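Local structure of putative ferredoxin (Hydrogenobacter thermophilus, 7M1O) at residues Met46-Pro49 with Glu50-Gln53. The protein binds a [4Fe-4S] cluster and probably serves as a small electron carrier of the ferredoxin family. Numbering follows the deposited sequence.
Sequences MVPP and ELEQ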
ATOM      1  N   MET A  46       2.433  -9.226  -1.954  1.00 27.79           N
ATOM      2  CA  MET A  46       2.587  -9.990  -0.727  1.00 28.46           C
ATOM      3  C   MET A  46       3.535  -9.253   0.213  1.00 27.17           C
ATOM      4  O   MET A  46       4.589  -8.777  -0.206  1.00 26.45           O
ATOM      5  CB  MET A  46       3.113 -11.391  -1.036  1.00 30.19           C
ATOM      6  CG  MET A  46       2.243 -12.182  -2.000  1.00 30.96           C
ATOM      7  SD  MET A  46       0.555 -12.424  -1.411  1.00 31.89           S
ATOM      8  CE  MET A  46       0.824 -13.307   0.130  1.00 32.35           C
ATOM      9  N   VAL A  47       3.149  -9.161   1.482  1.00 26.57           N
ATOM     10  CA  VAL A  47       3.895  -8.383   2.465  1.00 25.21           C
ATOM     11  C   VAL A  47       4.825  -9.273   3.286  1.00 26.22           C
ATOM     12  O   VAL A  47       4.402 -10.320   3.777  1.00 26.56           O
ATOM     13  CB  VAL A  47       2.940  -7.640   3.421  1.00 23.70           C
ATOM     14  CG1 VAL A  47       3.719  -6.728   4.359  1.00 23.77           C
ATOM     15  CG2 VAL A  47       1.919  -6.841   2.632  1.00 22.62           C
ATOM     16  N   PRO A  48       6.097  -8.864   3.443  1.00 26.19           N
ATOM     17  CA  PRO A  48       6.979  -9.619   4.342  1.00 28.02           C
ATOM     18  C   PRO A  48       6.471  -9.583   5.783  1.00 29.57           C
ATOM     19  O   PRO A  48       5.940  -8.556   6.203  1.00 29.47           O
ATOM     20  CB  PRO A  48       8.322  -8.892   4.218  1.00 27.80           C
ATOM     21  CG  PRO A  48       8.248  -8.149   2.932  1.00 27.59           C
ATOM     22  CD  PRO A  48       6.813  -7.762   2.776  1.00 26.12           C
ATOM     23  N   PRO A  49       6.641 -10.681   6.536  1.00 30.99           N
ATOM     24  CA  PRO A  49       6.067 -10.764   7.884  1.00 32.43           C
ATOM     25  C   PRO A  49       6.534  -9.658   8.831  1.00 33.13           C
ATOM     26  O   PRO A  49       5.791  -9.297   9.744  1.00 32.84           O
ATOM     27  CB  PRO A  49       6.536 -12.139   8.384  1.00 32.70           C
ATOM     28  CG  PRO A  49       7.700 -12.495   7.523  1.00 32.88           C
ATOM     29  CD  PRO A  49       7.410 -11.890   6.191  1.00 31.29           C
ATOM     30  N   GLU A  50       7.733  -9.122   8.618  1.00 32.87           N
ATOM     31  CA  GLU A  50       8.246  -8.069   9.488  1.00 33.14           C
ATOM     32  C   GLU A  50       7.593  -6.720   9.182  1.00 30.84           C
ATOM     33  O   GLU A  50       7.771  -5.756   9.926  1.00 30.69           O
ATOM     34  CB  GLU A  50       9.773  -7.955   9.371  1.00 36.48           C
ATOM     35  CG  GLU A  50      10.304  -7.388   8.052  1.00 39.44           C
ATOM     36  CD  GLU A  50      10.380  -8.416   6.938  1.00 42.26           C
ATOM     37  OE1 GLU A  50       9.961  -9.573   7.150  1.00 43.46           O
ATOM     38  OE2 GLU A  50      10.867  -8.059   5.844  1.00 43.83           O
ATOM     39  N   LEU A  51       6.833  -6.659   8.091  1.00 29.22           N
ATOM     40  CA  LEU A  51       6.207  -5.413   7.655  1.00 27.76           C
ATOM     41  C   LEU A  51       4.685  -5.463   7.744  1.00 27.88           C
ATOM     42  O   LEU A  51       4.006  -4.537   7.304  1.00 27.97           O
ATOM     43  CB  LEU A  51       6.631  -5.088   6.220  1.00 27.88           C
ATOM     44  CG  LEU A  51       8.065  -4.580   6.056  1.00 27.79           C
ATOM     45  CD1 LEU A  51       8.477  -4.598   4.593  1.00 28.02           C
ATOM     46  CD2 LEU A  51       8.211  -3.178   6.633  1.00 27.57           C
ATOM     47  N   GLU A  52       4.151  -6.531   8.327  1.00 28.33           N
ATOM     48  CA  GLU A  52       2.705  -6.714   8.387  1.00 30.78           C
ATOM     49  C   GLU A  52       2.015  -5.629   9.212  1.00 31.23           C
ATOM     50  O   GLU A  52       1.044  -5.027   8.757  1.00 29.93           O
ATOM     51  CB  GLU A  52       2.367  -8.095   8.954  1.00 33.87           C
ATOM     52  CG  GLU A  52       2.550  -9.226   7.950  1.00 36.87           C
ATOM     53  CD  GLU A  52       2.132 -10.580   8.497  1.00 39.94           C
ATOM     54  OE1 GLU A  52       1.293 -10.620   9.421  1.00 41.08           O
ATOM     55  OE2 GLU A  52       2.643 -11.605   7.998  1.00 41.45           O
ATOM     56  N   GLN A  53       2.519  -5.372  10.415  1.00 33.26           N
ATOM     57  CA  GLN A  53       1.886  -4.404  11.305  1.00 37.15           C
ATOM     58  C   GLN A  53       2.004  -2.983  10.764  1.00 32.45           C
ATOM     59  O   GLN A  53       1.081  -2.185  10.907  1.00 32.19           O
ATOM     60  CB  GLN A  53       2.493  -4.487  12.705  1.00 47.33           C
ATOM     61  CG  GLN A  53       2.152  -5.777  13.434  1.00 57.90           C
ATOM     62  CD  GLN A  53       2.664  -5.799  14.859  1.00 69.09           C
ATOM     63  OE1 GLN A  53       2.835  -4.754  15.487  1.00 79.25           O
ATOM     64  NE2 GLN A  53       2.916  -6.996  15.377  1.00 69.02           N
TER
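The backbone N of Leu51 donates to Pro48 O over 2.8 Å, closing a tight turn through Pro49 and Glu50. The N-H points well at its acceptor (156°) but comes in from above the carbonyl plane, 45° out of it. Pro49 and Glu50 have the backbone angles of the two central residues of a type I beta-turn, with Pro48 and Leu51 at its ends.

On one flank the Glu50 side chain doubles back: its CG sits between the backbone N and the carbonyl carbon, and the bend at chi2 (-82°) brings the carboxylate up beside the CB edge of the Pro48 ring, OE2 3.1 Å from Pro48 CB. Leu51 meets the same ring with a methyl, its CD1 3.9 Å from Pro48 CG, and its CB rests 3.8 Å from Val47 CG1, a buried methyl. The Val47 side chain is about 14 Å from the [4Fe-4S] cluster. Glu52 runs extended alongside Pro49, its CG beside Pro49 O and its OE2 3.5 Å from Pro49 CA, while Leu3 of strand 3-7 also touches this side chain. With an alanine in place of Glu52, CG and the carboxylate are gone, and the CA and O of Pro49 and the side of Leu3 would probably be left less covered.

Leu51 holds the N-cap position, and the whole is a proline-rich type I beta-turn at the surface, carrying edge strand 45-47 into helix 52-61 of the single-cluster ferredoxin fold.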